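Local coordinates for uncharacterized protein (Staphylococcus aureus, PDB 3P8A), which is of unknown function but belongs to the glyoxalase-like, vicinal-oxygen-chelate (VOC) family, at residues I154-F167 and S198-F212. Sequence-based numbering, arbitrary orientation.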
loop_
_atom_site.group_PDB
_atom_site.type_symbol
_atom_site.label_atom_id
_atom_site.label_comp_id
_atom_site.label_asym_id
_atom_site.label_seq_id
_atom_site.Cartn_x
_atom_site.Cartn_y
_atom_site.Cartn_z
ATOM N N ILE A 154 6.487 -6.792 8.718
ATOM C CA ILE A 154 6.115 -7.302 10.031
ATOM C C ILE A 154 5.727 -8.764 9.855
ATOM O O ILE A 154 4.948 -9.093 8.967
ATOM C CB ILE A 154 4.973 -6.464 10.649
ATOM C CG1 ILE A 154 5.485 -5.055 11.012
ATOM C CG2 ILE A 154 4.355 -7.187 11.876
ATOM C CD1 ILE A 154 4.395 -4.061 11.279
HETATM N N MSE A 155 6.278 -9.650 10.694
HETATM C CA MSE A 155 5.906 -11.057 10.665
HETATM C C MSE A 155 5.160 -11.437 11.965
HETATM O O MSE A 155 5.771 -11.831 12.968
HETATM C CB MSE A 155 7.116 -11.946 10.399
HETATM C CG MSE A 155 6.738 -13.234 9.740
HETATM SE SE MSE A 155 7.772 -14.651 10.488
HETATM C CE MSE A 155 6.546 -15.086 11.962
ATOM N N ASN A 156 3.841 -11.266 11.951
ATOM C CA ASN A 156 3.003 -11.565 13.104
ATOM C C ASN A 156 2.893 -13.073 13.342
ATOM O O ASN A 156 2.466 -13.805 12.445
ATOM C CB ASN A 156 1.627 -10.907 12.968
ATOM C CG ASN A 156 0.769 -10.928 14.214
ATOM O OD1 ASN A 156 -0.444 -10.728 14.150
ATOM N ND2 ASN A 156 1.365 -11.155 15.375
ATOM N N GLN A 157 3.311 -13.524 14.557
ATOM C CA GLN A 157 3.295 -14.926 14.999
ATOM C C GLN A 157 1.865 -15.390 15.281
ATOM O O GLN A 157 1.563 -16.582 15.162
ATOM C CB GLN A 157 4.181 -15.124 16.235
ATOM C CG GLN A 157 5.277 -16.185 16.044
ATOM C CD GLN A 157 6.569 -15.656 15.454
ATOM O OE1 GLN A 157 6.874 -14.455 15.497
ATOM N NE2 GLN A 157 7.383 -16.557 14.919
ATOM N N ASP A 158 0.990 -14.440 15.647
ATOM C CA ASP A 158 -0.425 -14.675 15.876
ATOM C C ASP A 158 -1.143 -14.493 14.512
ATOM O O ASP A 158 -0.493 -14.221 13.494
ATOM C CB ASP A 158 -0.947 -13.689 16.950
ATOM C CG ASP A 158 -1.909 -14.221 18.008
ATOM O OD1 ASP A 158 -3.050 -13.698 18.092
ATOM O OD2 ASP A 158 -1.491 -15.095 18.820
ATOM N N ASP A 159 -2.476 -14.662 14.506
ATOM C CA ASP A 159 -3.295 -14.547 13.308
ATOM C C ASP A 159 -3.440 -13.102 12.821
ATOM O O ASP A 159 -3.581 -12.173 13.630
ATOM C CB ASP A 159 -4.701 -15.125 13.558
ATOM C CG ASP A 159 -4.774 -16.618 13.814
ATOM O OD1 ASP A 159 -3.932 -17.364 13.258
ATOM O OD2 ASP A 159 -5.706 -17.050 14.513
ATOM N N ASP A 160 -3.447 -12.932 11.491
ATOM C CA ASP A 160 -3.685 -11.652 10.841
ATOM C C ASP A 160 -4.907 -11.802 9.980
ATOM O O ASP A 160 -4.896 -12.609 9.053
ATOM C CB ASP A 160 -2.502 -11.222 9.929
ATOM C CG ASP A 160 -1.229 -10.819 10.638
ATOM O OD1 ASP A 160 -1.295 -9.936 11.529
ATOM O OD2 ASP A 160 -0.150 -11.338 10.258
ATOM N N GLU A 161 -5.971 -11.038 10.260
ATOM C CA GLU A 161 -7.102 -11.032 9.348
ATOM C C GLU A 161 -6.663 -10.230 8.112
ATOM O O GLU A 161 -6.982 -10.581 6.978
ATOM C CB GLU A 161 -8.341 -10.346 9.976
ATOM C CG GLU A 161 -9.061 -11.202 10.998
ATOM C CD GLU A 161 -9.749 -12.440 10.474
ATOM O OE1 GLU A 161 -10.034 -12.501 9.253
ATOM O OE2 GLU A 161 -10.002 -13.353 11.296
ATOM N N ILE A 162 -5.888 -9.175 8.364
ATOM C CA ILE A 162 -5.423 -8.200 7.377
ATOM C C ILE A 162 -3.937 -8.293 7.210
ATOM O O ILE A 162 -3.212 -8.299 8.205
ATOM C CB ILE A 162 -5.845 -6.761 7.869
ATOM C CG1 ILE A 162 -7.355 -6.625 7.997
ATOM C CG2 ILE A 162 -5.250 -5.638 7.018
ATOM C CD1 ILE A 162 -8.169 -7.026 6.708
ATOM N N LYS A 163 -3.466 -8.296 5.953
ATOM C CA LYS A 163 -2.025 -8.359 5.728
ATOM C C LYS A 163 -1.426 -7.086 6.303
ATOM O O LYS A 163 -1.916 -5.995 5.981
ATOM C CB LYS A 163 -1.674 -8.483 4.235
ATOM C CG LYS A 163 -0.206 -8.827 4.006
ATOM C CD LYS A 163 0.020 -10.307 4.102
ATOM C CE LYS A 163 1.415 -10.669 3.670
ATOM N NZ LYS A 163 1.552 -12.149 3.643
ATOM N N PRO A 164 -0.421 -7.201 7.212
ATOM C CA PRO A 164 0.141 -5.993 7.814
ATOM C C PRO A 164 0.735 -5.031 6.795
ATOM O O PRO A 164 1.513 -5.453 5.933
ATOM C CB PRO A 164 1.262 -6.541 8.732
ATOM C CG PRO A 164 0.834 -7.936 9.053
ATOM C CD PRO A 164 0.247 -8.413 7.743
ATOM N N PRO A 165 0.445 -3.724 6.932
ATOM C CA PRO A 165 1.137 -2.725 6.098
ATOM C C PRO A 165 2.653 -2.871 6.294
ATOM O O PRO A 165 3.105 -3.320 7.357
ATOM C CB PRO A 165 0.662 -1.388 6.681
ATOM C CG PRO A 165 -0.648 -1.698 7.295
ATOM C CD PRO A 165 -0.481 -3.069 7.882
ATOM N N PHE A 166 3.427 -2.532 5.262
ATOM C CA PHE A 166 4.876 -2.675 5.294
ATOM C C PHE A 166 5.547 -1.325 5.118
ATOM O O PHE A 166 4.864 -0.330 4.871
ATOM C CB PHE A 166 5.360 -3.733 4.285
ATOM C CG PHE A 166 5.078 -3.406 2.840
ATOM C CD1 PHE A 166 3.841 -3.687 2.276
ATOM C CD2 PHE A 166 6.066 -2.856 2.028
ATOM C CE1 PHE A 166 3.589 -3.398 0.936
ATOM C CE2 PHE A 166 5.814 -2.583 0.685
ATOM C CZ PHE A 166 4.583 -2.863 0.145
ATOM N N PHE A 167 6.870 -1.280 5.332
ATOM C CA PHE A 167 7.617 -0.028 5.343
ATOM C C PHE A 167 8.543 0.104 4.158
ATOM O O PHE A 167 9.087 -0.886 3.686
ATOM C CB PHE A 167 8.456 0.054 6.643
ATOM C CG PHE A 167 7.670 -0.086 7.932
ATOM C CD1 PHE A 167 7.158 1.032 8.577
ATOM C CD2 PHE A 167 7.508 -1.332 8.535
ATOM C CE1 PHE A 167 6.443 0.905 9.777
ATOM C CE2 PHE A 167 6.784 -1.459 9.723
ATOM C CZ PHE A 167 6.289 -0.327 10.358
ATOM N N SER A 198 -12.629 -5.778 8.186
ATOM C CA SER A 198 -11.983 -6.832 8.969
ATOM C C SER A 198 -12.983 -7.722 9.698
ATOM O O SER A 198 -13.915 -7.207 10.327
ATOM C CB SER A 198 -11.008 -6.239 9.972
ATOM O OG SER A 198 -10.426 -7.284 10.738
ATOM N N LYS A 199 -12.724 -9.042 9.703
ATOM C CA LYS A 199 -13.580 -9.981 10.450
ATOM C C LYS A 199 -13.213 -9.990 11.924
ATOM O O LYS A 199 -13.887 -10.635 12.731
ATOM C CB LYS A 199 -13.498 -11.407 9.868
ATOM C CG LYS A 199 -14.206 -11.561 8.536
ATOM C CD LYS A 199 -14.086 -12.997 8.008
ATOM C CE LYS A 199 -12.777 -13.252 7.310
ATOM N NZ LYS A 199 -12.745 -14.630 6.731
ATOM N N ASN A 200 -12.151 -9.259 12.286
ATOM C CA ASN A 200 -11.708 -9.104 13.663
ATOM C C ASN A 200 -11.137 -7.706 13.849
ATOM O O ASN A 200 -9.938 -7.524 13.987
ATOM C CB ASN A 200 -10.694 -10.216 14.064
ATOM C CG ASN A 200 -10.536 -10.350 15.561
ATOM O OD1 ASN A 200 -11.040 -9.540 16.335
ATOM N ND2 ASN A 200 -9.789 -11.353 16.000
ATOM N N ARG A 201 -12.012 -6.708 13.833
ATOM C CA ARG A 201 -11.628 -5.306 13.960
ATOM C C ARG A 201 -10.812 -5.018 15.189
ATOM O O ARG A 201 -9.837 -4.284 15.101
ATOM C CB ARG A 201 -12.875 -4.419 13.929
ATOM C CG ARG A 201 -12.595 -2.941 14.175
ATOM C CD ARG A 201 -13.756 -2.077 13.759
ATOM N NE ARG A 201 -15.039 -2.475 14.352
ATOM C CZ ARG A 201 -15.741 -1.729 15.210
ATOM N NH1 ARG A 201 -15.244 -0.589 15.675
ATOM N NH2 ARG A 201 -16.929 -2.133 15.627
ATOM N N SER A 202 -11.215 -5.589 16.341
ATOM C CA SER A 202 -10.516 -5.376 17.611
ATOM C C SER A 202 -9.058 -5.706 17.520
ATOM O O SER A 202 -8.216 -4.915 17.954
ATOM C CB SER A 202 -11.184 -6.163 18.733
ATOM O OG SER A 202 -12.224 -5.360 19.252
ATOM N N GLN A 203 -8.755 -6.853 16.909
ATOM C CA GLN A 203 -7.394 -7.328 16.677
ATOM C C GLN A 203 -6.650 -6.447 15.708
ATOM O O GLN A 203 -5.496 -6.109 15.987
ATOM C CB GLN A 203 -7.389 -8.773 16.174
ATOM C CG GLN A 203 -6.038 -9.466 16.351
ATOM C CD GLN A 203 -5.502 -9.433 17.766
ATOM O OE1 GLN A 203 -6.140 -9.893 18.728
ATOM N NE2 GLN A 203 -4.304 -8.876 17.915
ATOM N N THR A 204 -7.287 -6.079 14.565
ATOM C CA THR A 204 -6.622 -5.225 13.553
ATOM C C THR A 204 -6.207 -3.888 14.155
ATOM O O THR A 204 -5.078 -3.454 13.944
ATOM C CB THR A 204 -7.463 -5.048 12.289
ATOM O OG1 THR A 204 -7.894 -6.330 11.837
ATOM C CG2 THR A 204 -6.672 -4.406 11.162
ATOM N N VAL A 205 -7.117 -3.255 14.916
ATOM C CA VAL A 205 -6.874 -1.969 15.595
ATOM C C VAL A 205 -5.708 -2.059 16.604
ATOM O O VAL A 205 -4.773 -1.237 16.565
ATOM C CB VAL A 205 -8.180 -1.438 16.229
ATOM C CG1 VAL A 205 -7.928 -0.190 17.090
ATOM C CG2 VAL A 205 -9.217 -1.144 15.148
ATOM N N SER A 206 -5.772 -3.060 17.492
ATOM C CA SER A 206 -4.768 -3.332 18.527
ATOM C C SER A 206 -3.378 -3.476 17.892
ATOM O O SER A 206 -2.432 -2.836 18.354
ATOM C CB SER A 206 -5.155 -4.585 19.322
ATOM O OG SER A 206 -4.106 -5.019 20.172
ATOM N N ASN A 207 -3.273 -4.266 16.802
ATOM C CA ASN A 207 -2.030 -4.492 16.073
ATOM C C ASN A 207 -1.510 -3.232 15.417
ATOM O O ASN A 207 -0.320 -2.957 15.527
ATOM C CB ASN A 207 -2.195 -5.577 14.997
ATOM C CG ASN A 207 -2.215 -6.966 15.561
ATOM O OD1 ASN A 207 -1.819 -7.192 16.701
ATOM N ND2 ASN A 207 -2.700 -7.912 14.778
ATOM N N TRP A 208 -2.382 -2.482 14.714
ATOM C CA TRP A 208 -1.985 -1.255 14.026
ATOM C C TRP A 208 -1.602 -0.146 14.995
ATOM O O TRP A 208 -0.673 0.612 14.707
ATOM C CB TRP A 208 -3.057 -0.787 13.055
ATOM C CG TRP A 208 -3.165 -1.598 11.787
ATOM C CD1 TRP A 208 -2.963 -2.939 11.641
ATOM C CD2 TRP A 208 -3.653 -1.129 10.528
ATOM N NE1 TRP A 208 -3.240 -3.326 10.346
ATOM C CE2 TRP A 208 -3.657 -2.231 9.638
ATOM C CE3 TRP A 208 -4.038 0.133 10.043
ATOM C CZ2 TRP A 208 -4.037 -2.107 8.294
ATOM C CZ3 TRP A 208 -4.398 0.259 8.708
ATOM C CH2 TRP A 208 -4.403 -0.850 7.851
ATOM N N LEU A 209 -2.265 -0.061 16.159
ATOM C CA LEU A 209 -1.853 0.947 17.165
ATOM C C LEU A 209 -0.445 0.644 17.700
ATOM O O LEU A 209 0.367 1.558 17.859
ATOM C CB LEU A 209 -2.837 1.007 18.336
ATOM C CG LEU A 209 -4.209 1.585 18.038
ATOM C CD1 LEU A 209 -5.186 1.223 19.134
ATOM C CD2 LEU A 209 -4.149 3.083 17.814
ATOM N N LYS A 210 -0.156 -0.647 17.899
ATOM C CA LYS A 210 1.096 -1.169 18.416
ATOM C C LYS A 210 2.226 -0.966 17.418
ATOM O O LYS A 210 3.233 -0.334 17.757
ATOM C CB LYS A 210 0.928 -2.657 18.719
ATOM C CG LYS A 210 1.871 -3.201 19.782
ATOM C CD LYS A 210 1.725 -4.711 19.969
ATOM C CE LYS A 210 0.568 -5.145 20.857
ATOM N NZ LYS A 210 0.874 -4.993 22.300
ATOM N N TRP A 211 2.045 -1.465 16.178
ATOM C CA TRP A 211 3.043 -1.410 15.118
ATOM C C TRP A 211 3.290 -0.027 14.510
ATOM O O TRP A 211 4.431 0.304 14.196
ATOM C CB TRP A 211 2.671 -2.380 13.997
ATOM C CG TRP A 211 2.456 -3.810 14.404
ATOM C CD1 TRP A 211 3.085 -4.488 15.408
ATOM C CD2 TRP A 211 1.662 -4.778 13.702
ATOM N NE1 TRP A 211 2.685 -5.807 15.412
ATOM C CE2 TRP A 211 1.814 -6.012 14.373
ATOM C CE3 TRP A 211 0.796 -4.709 12.591
ATOM C CZ2 TRP A 211 1.125 -7.163 13.985
ATOM C CZ3 TRP A 211 0.124 -5.852 12.198
ATOM C CH2 TRP A 211 0.286 -7.061 12.888
ATOM N N PHE A 212 2.245 0.765 14.321
ATOM C CA PHE A 212 2.408 2.051 13.626
ATOM C C PHE A 212 2.322 3.298 14.457
ATOM O O PHE A 212 2.346 4.401 13.898
ATOM C CB PHE A 212 1.504 2.102 12.375
ATOM C CG PHE A 212 1.509 0.811 11.588
ATOM C CD1 PHE A 212 2.686 0.330 11.009
ATOM C CD2 PHE A 212 0.352 0.055 11.457
ATOM C CE1 PHE A 212 2.703 -0.881 10.318
ATOM C CE2 PHE A 212 0.367 -1.163 10.771
ATOM C CZ PHE A 212 1.542 -1.623 10.201
HETATM O O HOH W 1 -2.856 -10.554 15.494
HETATM O O HOH W 2 -9.686 -14.219 6.562
HETATM O O HOH W 3 -2.683 -6.134 9.972
#
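Ser198 OG, which lies 3.8 Å from Glu161 CB, is gripped twice within its own segment: it accepts from Asn200 N in an ST turn and shares a hydrogen bond of 2.9 Å with Thr204 OG1. This ties the end of strand 189-198 to the first turn of helix 201-212, where Asn200 holds the N-cap position. Glu161 CG rests on Asn200 CB, and the bend at chi2 swings the carboxylate toward Lys199; OE1 hydrogen-bonds with Ser243 OG and shares a water with Lys199 NZ. No direct hydrogen bond joins loop and helix; water carries the polar links. One water bridges Asp159 O and Asn207 ND2, and another, in the plane of the Trp208 indole, accepts from NE1 and donates to Ile162 O. Trp208, Trp211 and Phe212 carry the packing. Ile154 CG2 makes a CH-pi contact over the face of the Trp211 six-membered ring, 3.9 Å from its centroid; it stands anti to the backbone N (chi1 -69°), and the extended chi2 takes CD1 to Trp211 CB. Asp160 OD1 meets the edge of that indole at CH2. Pro165 CG makes a CH-pi contact with one face of Trp208, Thr204 CG2 lying over the rim of the other. Pro165 CD also presses on Phe212 CZ. Phe167 CZ approaches Phe212 CE1 at 3.6 Å, its ring edge near Trp211 O, which is buried without a partner. Helix 201-212, in the beta-alpha-beta-beta-beta order of a VOC module, thus joins the seven-stranded-sheet half to the 147-155/166-170 connection of the eight-stranded sheet, with Ile237 against Trp208, Leu112 against Phe212, and helix 117-125 against Ile154 and Phe167.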